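Long-range contacts in beta-fructofuranosidase, insoluble isoenzyme CWINV1 (PDB 2OXB), which hydrolyses terminal fructofuranoside residues, acting on sucrose and 1-kestose and, less well, on neokestose and levan as a cell-wall invertase: residues H190-S195 and F260-G264; R288-T294 and Q312-I318; E370-R376 and S520-L526. The protein carries 1 engineered substitution. One frame throughout, in Å; residues are numbered along the deposited sequence.

Interaction 1. Residues H190-S195 and F260-G264; sequences HYDDGS and FKMDG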
loop_
_atom_site.group_PDB
_atom_site.type_symbol
_atom_site.label_atom_id
_atom_site.label_comp_id
_atom_site.label_asym_id
_atom_site.label_seq_id
_atom_site.Cartn_x
_atom_site.Cartn_y
_atom_site.Cartn_z
ATOM N N HIS A 190 -11.103 -17.159 8.075
ATOM C CA HIS A 190 -10.986 -17.721 6.730
ATOM C C HIS A 190 -9.636 -18.423 6.603
ATOM O O HIS A 190 -8.914 -18.559 7.585
ATOM C CB HIS A 190 -11.104 -16.624 5.662
ATOM C CG HIS A 190 -11.332 -17.158 4.280
ATOM N ND1 HIS A 190 -12.498 -17.796 3.911
ATOM C CD2 HIS A 190 -10.516 -17.216 3.203
ATOM C CE1 HIS A 190 -12.384 -18.232 2.670
ATOM N NE2 HIS A 190 -11.191 -17.895 2.217
ATOM N N TYR A 191 -9.306 -18.870 5.395
ATOM C CA TYR A 191 -8.047 -19.555 5.131
ATOM C C TYR A 191 -8.011 -19.898 3.644
ATOM O O TYR A 191 -9.029 -19.823 2.960
ATOM C CB TYR A 191 -7.953 -20.844 5.964
ATOM C CG TYR A 191 -8.909 -21.940 5.524
ATOM C CD1 TYR A 191 -8.585 -22.802 4.470
ATOM C CD2 TYR A 191 -10.168 -22.073 6.116
ATOM C CE1 TYR A 191 -9.494 -23.760 4.015
ATOM C CE2 TYR A 191 -11.078 -23.027 5.665
ATOM C CZ TYR A 191 -10.736 -23.864 4.616
ATOM O OH TYR A 191 -11.645 -24.791 4.163
ATOM N N ASP A 192 -6.839 -20.277 3.152
ATOM C CA ASP A 192 -6.670 -20.646 1.753
ATOM C C ASP A 192 -5.534 -21.673 1.648
ATOM O O ASP A 192 -4.499 -21.515 2.292
ATOM C CB ASP A 192 -6.346 -19.397 0.911
ATOM C CG ASP A 192 -7.587 -18.571 0.560
ATOM O OD1 ASP A 192 -8.242 -18.027 1.465
ATOM O OD2 ASP A 192 -7.902 -18.467 -0.641
ATOM N N ASP A 193 -5.734 -22.732 0.865
ATOM C CA ASP A 193 -4.701 -23.763 0.698
ATOM C C ASP A 193 -3.785 -23.434 -0.471
ATOM O O ASP A 193 -4.233 -22.920 -1.494
ATOM C CB ASP A 193 -5.337 -25.148 0.487
ATOM C CG ASP A 193 -5.255 -26.030 1.728
ATOM O OD1 ASP A 193 -6.200 -26.813 1.965
ATOM O OD2 ASP A 193 -4.247 -25.941 2.459
ATOM N N GLY A 194 -2.501 -23.742 -0.312
ATOM C CA GLY A 194 -1.530 -23.451 -1.346
ATOM C C GLY A 194 -0.654 -22.313 -0.861
ATOM O O GLY A 194 0.527 -22.512 -0.603
ATOM N N SER A 195 -1.236 -21.125 -0.729
ATOM C CA SER A 195 -0.510 -19.951 -0.260
ATOM C C SER A 195 0.125 -20.224 1.094
ATOM O O SER A 195 -0.505 -20.792 1.986
ATOM C CB SER A 195 -1.457 -18.764 -0.133
ATOM O OG SER A 195 -2.477 -19.039 0.807
ATOM N N PHE A 260 -14.205 -16.186 -5.143
ATOM C CA PHE A 260 -12.964 -15.428 -5.034
ATOM C C PHE A 260 -12.148 -15.803 -3.790
ATOM O O PHE A 260 -12.497 -15.427 -2.665
ATOM C CB PHE A 260 -13.247 -13.916 -5.050
ATOM C CG PHE A 260 -13.268 -13.309 -6.437
ATOM C CD1 PHE A 260 -12.144 -13.379 -7.263
ATOM C CD2 PHE A 260 -14.408 -12.668 -6.922
ATOM C CE1 PHE A 260 -12.156 -12.816 -8.549
ATOM C CE2 PHE A 260 -14.426 -12.102 -8.208
ATOM C CZ PHE A 260 -13.298 -12.180 -9.021
ATOM N N LYS A 261 -11.064 -16.552 -4.008
ATOM C CA LYS A 261 -10.164 -16.980 -2.932
ATOM C C LYS A 261 -9.187 -15.852 -2.606
ATOM O O LYS A 261 -9.193 -14.812 -3.263
ATOM C CB LYS A 261 -9.371 -18.228 -3.356
ATOM C CG LYS A 261 -10.207 -19.484 -3.559
ATOM C CD LYS A 261 -10.700 -20.083 -2.240
ATOM C CE LYS A 261 -9.602 -20.843 -1.504
ATOM N NZ LYS A 261 -10.122 -21.526 -0.284
ATOM N N MET A 262 -8.345 -16.052 -1.600
ATOM C CA MET A 262 -7.382 -15.023 -1.233
ATOM C C MET A 262 -6.066 -15.093 -2.026
ATOM O O MET A 262 -5.189 -14.246 -1.859
ATOM C CB MET A 262 -7.106 -15.086 0.270
ATOM C CG MET A 262 -8.317 -14.716 1.112
ATOM S SD MET A 262 -7.839 -13.740 2.558
ATOM C CE MET A 262 -6.888 -12.413 1.744
ATOM N N ASP A 263 -5.950 -16.097 -2.895
ATOM C CA ASP A 263 -4.768 -16.292 -3.736
ATOM C C ASP A 263 -5.111 -17.114 -4.975
ATOM O O ASP A 263 -5.567 -18.255 -4.868
ATOM C CB ASP A 263 -3.660 -17.000 -2.958
ATOM C CG ASP A 263 -4.184 -18.139 -2.110
ATOM O OD1 ASP A 263 -4.788 -17.848 -1.052
ATOM O OD2 ASP A 263 -4.001 -19.316 -2.502
ATOM N N GLY A 264 -4.878 -16.535 -6.149
ATOM C CA GLY A 264 -5.178 -17.221 -7.395
ATOM C C GLY A 264 -5.849 -16.246 -8.336
ATOM O O GLY A 264 -5.611 -16.243 -9.546
HETATM O O HOH W 1 -10.852 -16.189 0.151
#

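Interaction 2. Residues R288-T294 and Q312-I318; sequences RILWGWT and QTIPRKI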
loop_
_atom_site.group_PDB
_atom_site.type_symbol
_atom_site.label_atom_id
_atom_site.label_comp_id
_atom_site.label_asym_id
_atom_site.label_seq_id
_atom_site.Cartn_x
_atom_site.Cartn_y
_atom_site.Cartn_z
ATOM N N ARG A 288 -11.024 6.322 5.519
ATOM C CA ARG A 288 -10.139 5.217 5.843
ATOM C C ARG A 288 -8.799 5.412 5.134
ATOM O O ARG A 288 -8.724 5.413 3.903
ATOM C CB ARG A 288 -10.787 3.891 5.430
ATOM C CG ARG A 288 -9.948 2.650 5.777
ATOM C CD ARG A 288 -10.715 1.332 5.569
ATOM N NE ARG A 288 -11.579 1.006 6.700
ATOM C CZ ARG A 288 -11.143 0.570 7.880
ATOM N NH1 ARG A 288 -9.847 0.398 8.097
ATOM N NH2 ARG A 288 -12.004 0.311 8.854
ATOM N N ILE A 289 -7.750 5.599 5.930
ATOM C CA ILE A 289 -6.402 5.804 5.410
ATOM C C ILE A 289 -5.675 4.479 5.248
ATOM O O ILE A 289 -5.749 3.614 6.117
ATOM C CB ILE A 289 -5.554 6.686 6.351
ATOM C CG1 ILE A 289 -5.969 8.160 6.239
ATOM C CG2 ILE A 289 -4.085 6.555 5.988
ATOM C CD1 ILE A 289 -7.386 8.475 6.668
ATOM N N LEU A 290 -4.947 4.335 4.150
ATOM C CA LEU A 290 -4.224 3.101 3.893
ATOM C C LEU A 290 -2.708 3.251 3.792
ATOM O O LEU A 290 -2.184 3.847 2.844
ATOM C CB LEU A 290 -4.764 2.461 2.621
ATOM C CG LEU A 290 -4.073 1.175 2.178
ATOM C CD1 LEU A 290 -5.128 0.225 1.621
ATOM C CD2 LEU A 290 -2.998 1.474 1.134
ATOM N N TRP A 291 -2.009 2.683 4.772
ATOM C CA TRP A 291 -0.550 2.725 4.814
ATOM C C TRP A 291 0.122 1.493 4.215
ATOM O O TRP A 291 -0.305 0.366 4.450
ATOM C CB TRP A 291 -0.046 2.855 6.244
ATOM C CG TRP A 291 -0.377 4.113 6.915
ATOM C CD1 TRP A 291 -1.500 4.388 7.649
ATOM C CD2 TRP A 291 0.445 5.276 6.978
ATOM N NE1 TRP A 291 -1.421 5.657 8.176
ATOM C CE2 TRP A 291 -0.237 6.225 7.779
ATOM C CE3 TRP A 291 1.696 5.614 6.437
ATOM C CZ2 TRP A 291 0.296 7.494 8.056
ATOM C CZ3 TRP A 291 2.227 6.874 6.709
ATOM C CH2 TRP A 291 1.525 7.799 7.514
ATOM N N GLY A 292 1.199 1.728 3.470
ATOM C CA GLY A 292 1.950 0.650 2.845
ATOM C C GLY A 292 3.443 0.919 2.930
ATOM O O GLY A 292 3.884 2.048 2.705
ATOM N N TRP A 293 4.218 -0.122 3.236
ATOM C CA TRP A 293 5.660 0.003 3.389
ATOM C C TRP A 293 6.517 0.146 2.114
ATOM O O TRP A 293 7.173 1.171 1.939
ATOM C CB TRP A 293 6.180 -1.133 4.291
ATOM C CG TRP A 293 7.669 -1.372 4.219
ATOM C CD1 TRP A 293 8.660 -0.430 4.228
ATOM C CD2 TRP A 293 8.325 -2.644 4.087
ATOM N NE1 TRP A 293 9.890 -1.036 4.101
ATOM C CE2 TRP A 293 9.714 -2.394 4.016
ATOM C CE3 TRP A 293 7.870 -3.973 4.021
ATOM C CZ2 TRP A 293 10.658 -3.418 3.884
ATOM C CZ3 TRP A 293 8.807 -4.996 3.889
ATOM C CH2 TRP A 293 10.192 -4.709 3.822
ATOM N N THR A 294 6.539 -0.831 1.218
ATOM C CA THR A 294 7.374 -0.677 0.009
ATOM C C THR A 294 8.880 -0.837 0.236
ATOM O O THR A 294 9.576 0.079 0.684
ATOM C CB THR A 294 7.163 0.698 -0.691
ATOM O OG1 THR A 294 5.892 0.713 -1.345
ATOM C CG2 THR A 294 8.246 0.948 -1.741
ATOM N N GLN A 312 7.868 5.037 3.438
ATOM C CA GLN A 312 6.463 4.750 3.677
ATOM C C GLN A 312 5.695 5.436 2.561
ATOM O O GLN A 312 5.869 6.631 2.324
ATOM C CB GLN A 312 6.031 5.313 5.028
ATOM C CG GLN A 312 4.815 4.632 5.603
ATOM C CD GLN A 312 5.133 3.258 6.199
ATOM O OE1 GLN A 312 4.229 2.460 6.469
ATOM N NE2 GLN A 312 6.420 2.986 6.425
ATOM N N THR A 313 4.870 4.677 1.854
ATOM C CA THR A 313 4.088 5.254 0.783
ATOM C C THR A 313 3.064 6.235 1.345
ATOM O O THR A 313 2.599 6.091 2.483
ATOM C CB THR A 313 3.338 4.178 0.016
ATOM O OG1 THR A 313 2.499 3.454 0.924
ATOM C CG2 THR A 313 4.312 3.240 -0.642
ATOM N N ILE A 314 2.705 7.223 0.534
ATOM C CA ILE A 314 1.737 8.215 0.955
ATOM C C ILE A 314 0.449 7.543 1.384
ATOM O O ILE A 314 -0.079 6.674 0.688
ATOM C CB ILE A 314 1.402 9.220 -0.169
ATOM C CG1 ILE A 314 0.400 10.243 0.354
ATOM C CG2 ILE A 314 0.806 8.484 -1.368
ATOM C CD1 ILE A 314 -0.201 11.094 -0.725
ATOM N N PRO A 315 -0.075 7.944 2.548
ATOM C CA PRO A 315 -1.317 7.361 3.049
ATOM C C PRO A 315 -2.366 7.433 1.953
ATOM O O PRO A 315 -2.583 8.481 1.383
ATOM C CB PRO A 315 -1.643 8.245 4.249
ATOM C CG PRO A 315 -0.270 8.601 4.772
ATOM C CD PRO A 315 0.453 8.952 3.487
ATOM N N ARG A 316 -2.988 6.309 1.629
ATOM C CA ARG A 316 -4.007 6.300 0.589
ATOM C C ARG A 316 -5.381 6.249 1.229
ATOM O O ARG A 316 -5.526 5.902 2.401
ATOM C CB ARG A 316 -3.835 5.080 -0.352
ATOM C CG ARG A 316 -2.664 5.139 -1.376
ATOM C CD ARG A 316 -1.933 3.789 -1.468
ATOM N NE ARG A 316 -1.017 3.589 -2.616
ATOM C CZ ARG A 316 -0.040 4.418 -2.995
ATOM N NH1 ARG A 316 0.183 5.559 -2.340
ATOM N NH2 ARG A 316 0.744 4.080 -4.014
ATOM N N LYS A 317 -6.383 6.628 0.450
ATOM C CA LYS A 317 -7.761 6.565 0.902
ATOM C C LYS A 317 -8.381 5.471 0.051
ATOM O O LYS A 317 -8.342 5.551 -1.171
ATOM C CB LYS A 317 -8.487 7.889 0.652
ATOM C CG LYS A 317 -9.944 7.903 1.117
ATOM C CD LYS A 317 -10.755 9.082 0.544
ATOM C CE LYS A 317 -12.234 8.995 0.993
ATOM N NZ LYS A 317 -13.172 10.008 0.408
ATOM N N ILE A 318 -8.927 4.438 0.680
ATOM C CA ILE A 318 -9.547 3.352 -0.075
ATOM C C ILE A 318 -11.060 3.268 0.153
ATOM O O ILE A 318 -11.609 3.903 1.060
ATOM C CB ILE A 318 -8.897 1.982 0.263
ATOM C CG1 ILE A 318 -8.853 1.741 1.777
ATOM C CG2 ILE A 318 -7.508 1.947 -0.274
ATOM C CD1 ILE A 318 -10.047 0.991 2.313
#

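Interaction 3. Residues E370-R376 and S520-L526; sequences EVLFKVR and SVDVLNL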
loop_
_atom_site.group_PDB
_atom_site.type_symbol
_atom_site.label_atom_id
_atom_site.label_comp_id
_atom_site.label_asym_id
_atom_site.label_seq_id
_atom_site.Cartn_x
_atom_site.Cartn_y
_atom_site.Cartn_z
ATOM N N GLU A 370 -0.114 14.386 -13.729
ATOM C CA GLU A 370 -1.506 14.014 -13.917
ATOM C C GLU A 370 -1.915 14.284 -15.375
ATOM O O GLU A 370 -1.853 15.416 -15.852
ATOM C CB GLU A 370 -2.374 14.797 -12.919
ATOM C CG GLU A 370 -3.785 14.275 -12.762
ATOM C CD GLU A 370 -4.517 14.890 -11.580
ATOM O OE1 GLU A 370 -3.927 14.937 -10.476
ATOM O OE2 GLU A 370 -5.688 15.318 -11.742
ATOM N N VAL A 371 -2.311 13.229 -16.084
ATOM C CA VAL A 371 -2.698 13.339 -17.495
ATOM C C VAL A 371 -4.091 12.764 -17.746
ATOM O O VAL A 371 -4.604 11.954 -16.970
ATOM C CB VAL A 371 -1.709 12.559 -18.418
ATOM C CG1 VAL A 371 -1.827 13.043 -19.850
ATOM C CG2 VAL A 371 -0.287 12.700 -17.908
ATOM N N LEU A 372 -4.696 13.187 -18.846
ATOM C CA LEU A 372 -6.008 12.701 -19.236
ATOM C C LEU A 372 -5.905 12.414 -20.728
ATOM O O LEU A 372 -6.069 13.309 -21.553
ATOM C CB LEU A 372 -7.078 13.761 -18.945
ATOM C CG LEU A 372 -8.144 13.425 -17.881
ATOM C CD1 LEU A 372 -7.506 13.229 -16.514
ATOM C CD2 LEU A 372 -9.178 14.553 -17.822
ATOM N N PHE A 373 -5.601 11.165 -21.065
ATOM C CA PHE A 373 -5.448 10.766 -22.456
ATOM C C PHE A 373 -6.790 10.511 -23.131
ATOM O O PHE A 373 -7.722 9.989 -22.514
ATOM C CB PHE A 373 -4.592 9.503 -22.563
ATOM C CG PHE A 373 -3.163 9.684 -22.128
ATOM C CD1 PHE A 373 -2.266 10.392 -22.912
ATOM C CD2 PHE A 373 -2.703 9.096 -20.949
ATOM C CE1 PHE A 373 -0.926 10.504 -22.531
ATOM C CE2 PHE A 373 -1.373 9.200 -20.559
ATOM C CZ PHE A 373 -0.484 9.902 -21.349
ATOM N N LYS A 374 -6.875 10.882 -24.407
ATOM C CA LYS A 374 -8.084 10.707 -25.206
ATOM C C LYS A 374 -7.742 9.823 -26.389
ATOM O O LYS A 374 -6.810 10.107 -27.134
ATOM C CB LYS A 374 -8.595 12.067 -25.692
ATOM C CG LYS A 374 -9.571 12.017 -26.863
ATOM C CD LYS A 374 -9.953 13.437 -27.327
ATOM C CE LYS A 374 -10.669 13.439 -28.690
ATOM N NZ LYS A 374 -9.790 12.952 -29.806
ATOM N N VAL A 375 -8.494 8.743 -26.547
ATOM C CA VAL A 375 -8.260 7.810 -27.635
ATOM C C VAL A 375 -9.404 7.835 -28.644
ATOM O O VAL A 375 -10.550 7.528 -28.306
ATOM C CB VAL A 375 -8.108 6.361 -27.101
ATOM C CG1 VAL A 375 -8.037 5.371 -28.259
ATOM C CG2 VAL A 375 -6.876 6.255 -26.241
ATOM N N ARG A 376 -9.097 8.205 -29.885
ATOM C CA ARG A 376 -10.124 8.227 -30.914
ATOM C C ARG A 376 -10.097 6.905 -31.669
ATOM O O ARG A 376 -9.054 6.262 -31.792
ATOM C CB ARG A 376 -9.924 9.403 -31.875
ATOM C CG ARG A 376 -8.610 9.434 -32.629
ATOM C CD ARG A 376 -8.720 10.424 -33.778
ATOM N NE ARG A 376 -7.470 10.563 -34.510
ATOM C CZ ARG A 376 -6.326 10.945 -33.954
ATOM N NH1 ARG A 376 -6.282 11.226 -32.657
ATOM N NH2 ARG A 376 -5.227 11.041 -34.691
ATOM N N SER A 520 -1.911 7.504 -33.238
ATOM C CA SER A 520 -1.588 8.672 -32.422
ATOM C C SER A 520 -2.740 9.010 -31.461
ATOM O O SER A 520 -3.905 9.040 -31.861
ATOM C CB SER A 520 -1.331 9.877 -33.339
ATOM O OG SER A 520 -0.243 9.644 -34.224
ATOM N N VAL A 521 -2.418 9.262 -30.198
ATOM C CA VAL A 521 -3.444 9.615 -29.216
ATOM C C VAL A 521 -3.338 11.093 -28.866
ATOM O O VAL A 521 -2.329 11.723 -29.171
ATOM C CB VAL A 521 -3.303 8.787 -27.923
ATOM C CG1 VAL A 521 -3.711 7.343 -28.184
ATOM C CG2 VAL A 521 -1.868 8.849 -27.426
ATOM N N ASP A 522 -4.369 11.643 -28.223
ATOM C CA ASP A 522 -4.376 13.065 -27.849
ATOM C C ASP A 522 -4.305 13.338 -26.339
ATOM O O ASP A 522 -4.792 12.556 -25.515
ATOM C CB ASP A 522 -5.616 13.764 -28.428
ATOM C CG ASP A 522 -5.452 14.137 -29.898
ATOM O OD1 ASP A 522 -4.440 14.782 -30.252
ATOM O OD2 ASP A 522 -6.342 13.805 -30.703
ATOM N N VAL A 523 -3.681 14.457 -25.986
ATOM C CA VAL A 523 -3.555 14.870 -24.591
ATOM C C VAL A 523 -4.651 15.901 -24.350
ATOM O O VAL A 523 -4.528 17.053 -24.740
ATOM C CB VAL A 523 -2.159 15.506 -24.312
ATOM C CG1 VAL A 523 -1.976 15.746 -22.816
ATOM C CG2 VAL A 523 -1.061 14.576 -24.819
ATOM N N LEU A 524 -5.736 15.470 -23.727
ATOM C CA LEU A 524 -6.852 16.357 -23.458
ATOM C C LEU A 524 -6.442 17.425 -22.457
ATOM O O LEU A 524 -6.949 18.545 -22.473
ATOM C CB LEU A 524 -8.015 15.557 -22.893
ATOM C CG LEU A 524 -9.342 16.294 -22.805
ATOM C CD1 LEU A 524 -9.941 16.436 -24.191
ATOM C CD2 LEU A 524 -10.270 15.517 -21.893
ATOM N N ASN A 525 -5.506 17.060 -21.590
ATOM C CA ASN A 525 -5.019 17.947 -20.548
ATOM C C ASN A 525 -3.880 17.254 -19.799
ATOM O O ASN A 525 -3.739 16.031 -19.859
ATOM C CB ASN A 525 -6.162 18.257 -19.582
ATOM C CG ASN A 525 -5.827 19.369 -18.629
ATOM O OD1 ASN A 525 -6.597 19.671 -17.722
ATOM N ND2 ASN A 525 -4.675 19.996 -18.834
ATOM N N LEU A 526 -3.065 18.040 -19.099
ATOM C CA LEU A 526 -1.944 17.501 -18.317
ATOM C C LEU A 526 -1.389 18.575 -17.384
ATOM O O LEU A 526 -0.981 19.650 -17.825
ATOM C CB LEU A 526 -0.827 16.965 -19.243
ATOM C CG LEU A 526 0.605 16.736 -18.723
ATOM C CD1 LEU A 526 0.593 15.906 -17.458
ATOM C CD2 LEU A 526 1.436 16.043 -19.798
#

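Interaction 1. Residues H190-S195 and F260-G264
The backbones of Asp192 and Met262 lie side by side without forming a strand pair, their CA atoms 6.4 Å apart. Asp192 carries much of the contact, with Asp263 second. Asp192 OD2 accepts a hydrogen bond from the backbone N-H of Met262, N to OD2 2.6 Å, and the N-H comes from above the carboxylate plane, 43° out of it. The Lys261 chain bends at chi2 and chi3 and curls over the same oxygen. Its NZ remains 3.8 Å from Asp192 OD2, a long salt bridge. Further along both segments, Ser195 OG gives a weak hydrogen bond of 3.2 Å to Asp263 OD1. That oxygen is also 3.2 Å from Asp192 OD2, so the two carboxylates probably repel each other, and Lys261 may ease this. An alanine in place of Asp192 would probably leave the Met262 amide without its acceptor and Lys261 without its acidic mate. Met262 CG passes obliquely by the His190 ring, 3.9 Å from CD2. His190 is anchored elsewhere, through ND1 to Lys253. In the five-bladed propeller, strand 182-192 is the outer strand of its blade. Met262 and His190 rest on Leu230 of strand 226-234 and on Trp198 of strand 198-199, in the next blade.

Interaction 2. Residues R288-T294 and Q312-I318
Arg288 lays the aliphatic part of its side chain against Ile318, with CD touching Ile318 CD1. Its carbonyl O takes a weak bond from Ile318 N at 3.4 Å. Ile289 pairs with Lys317 in a non-hydrogen-bonded antiparallel position. With CG1 beside the backbone N (chi1 -75°), CG2 is left anti to N, where it meets Pro315 CB, the two side chains running side by side. Leu290 and Arg316 form the hydrogen-bonded pair. Arg316 N reaches Leu290 O at 2.9 Å and nearly straight, 174° at the hydrogen. The return bond is modelled too short to be read closely. On this face Leu290 CD1 packs on Ile318 CG2 at 3.5 Å, and CD2 lies against Arg316 CD. Beyond that point the Arg316 guanidinium turns away: NH1 bonds Ile314 O on a lone pair and forms a salt bridge to Glu485 in the C-terminal domain. Trp291 receives Pro315 CG over one face, a CH-pi contact 3.5 Å from the centroid of the six-membered ring. Gln312 CG meets the same indole at its edge, near the ring plane. Gly292 O is gripped twice by Thr313, by N at 2.9 Å and by OG1 at 2.7 Å. The N-H comes nearly end-on to the carbonyl, while OG1 is tilted 28° from its plane. Trp293 turns from the partner segment toward substrate-binding Asn18; its side chain is about 4 Å from that of active-site Asp19 (nearest atoms). Thr294 touches Thr313 CG2, and its OG1 bonds Lys273 O. The ladder between these two inner strands of a propeller blade is short, two bridges long. Past Trp291, side-chain and amide bonds from Thr313 take over, which probably holds the chain in place next to Trp293, beside the active site.

Interaction 3. Residues E370-R376 and S520-L526
Val371 and Leu526 make the close hydrophobic meeting of these antiparallel strands, with Val371 CG2 3.4 Å from Leu526 CD1. The other methyl of Val371, CG1, sits opposite the backbone N (chi1 -161°). From there it reaches Val523 CG1 at 4.0 Å and also lies over the centre of the Phe373 ring. Phe373 itself meets Phe409 edge-to-face, and Val371 rests on Leu411. Phe409 and Leu411 belong to strand 406-415 of the other sheet. This is the buried side, where two sheets pack face to face in the beta-sandwich that forms the C-terminal domain of family 32 glycosidases. Strands 367-374 and 521-530 are neighbours within one of those sheets. Their backbones are bonded well at Lys374 and Asp522, with Lys374 N to Asp522 O at 2.9 Å and Asp522 N to Lys374 O at 3.1 Å. The chain turns a corner at Leu524, and the pairing at Leu372 and Asn525 is loose. The side bearing Lys374 and Asp522 is more open and held by charge. Arg376, extended from CG to NE, reaches back and forms a salt bridge, NH1 to Asp522 OD2 at 3.2 Å, its guanidinium 27° from the carboxylate plane. Lys374 runs alongside Asp522 and ends with NZ 3.7 Å from the same oxygen, a long salt bridge. Leu524 N bonds Leu372 O at 3.1 Å, but the two side chains merely approach, CD2 to CD2 at 4.3 Å.

How the interactions relate
Interactions 1 and 2 both belong to the N-terminal propeller domain, with centres about 24 Å apart. Interaction 3 lies in the C-terminal sandwich, and its nearest atoms are about 11 Å from those of interaction 2. None of the three touches another. Interaction 2 is the buried one, close to the chain centre, and depends on strand pairing, apolar packing and an indole face. Interaction 1 is partly buried and joins a strand end to a loop with no strand pairing; two aspartates and a lysine carry it. Interaction 3 again pairs strands, but only one side is buried; the other carries a salt-bridge network. Interaction 2 comes beside the active-site aspartate; in interaction 1 the Ser195 side chain is about 6 Å from that of substrate-binding Asp235.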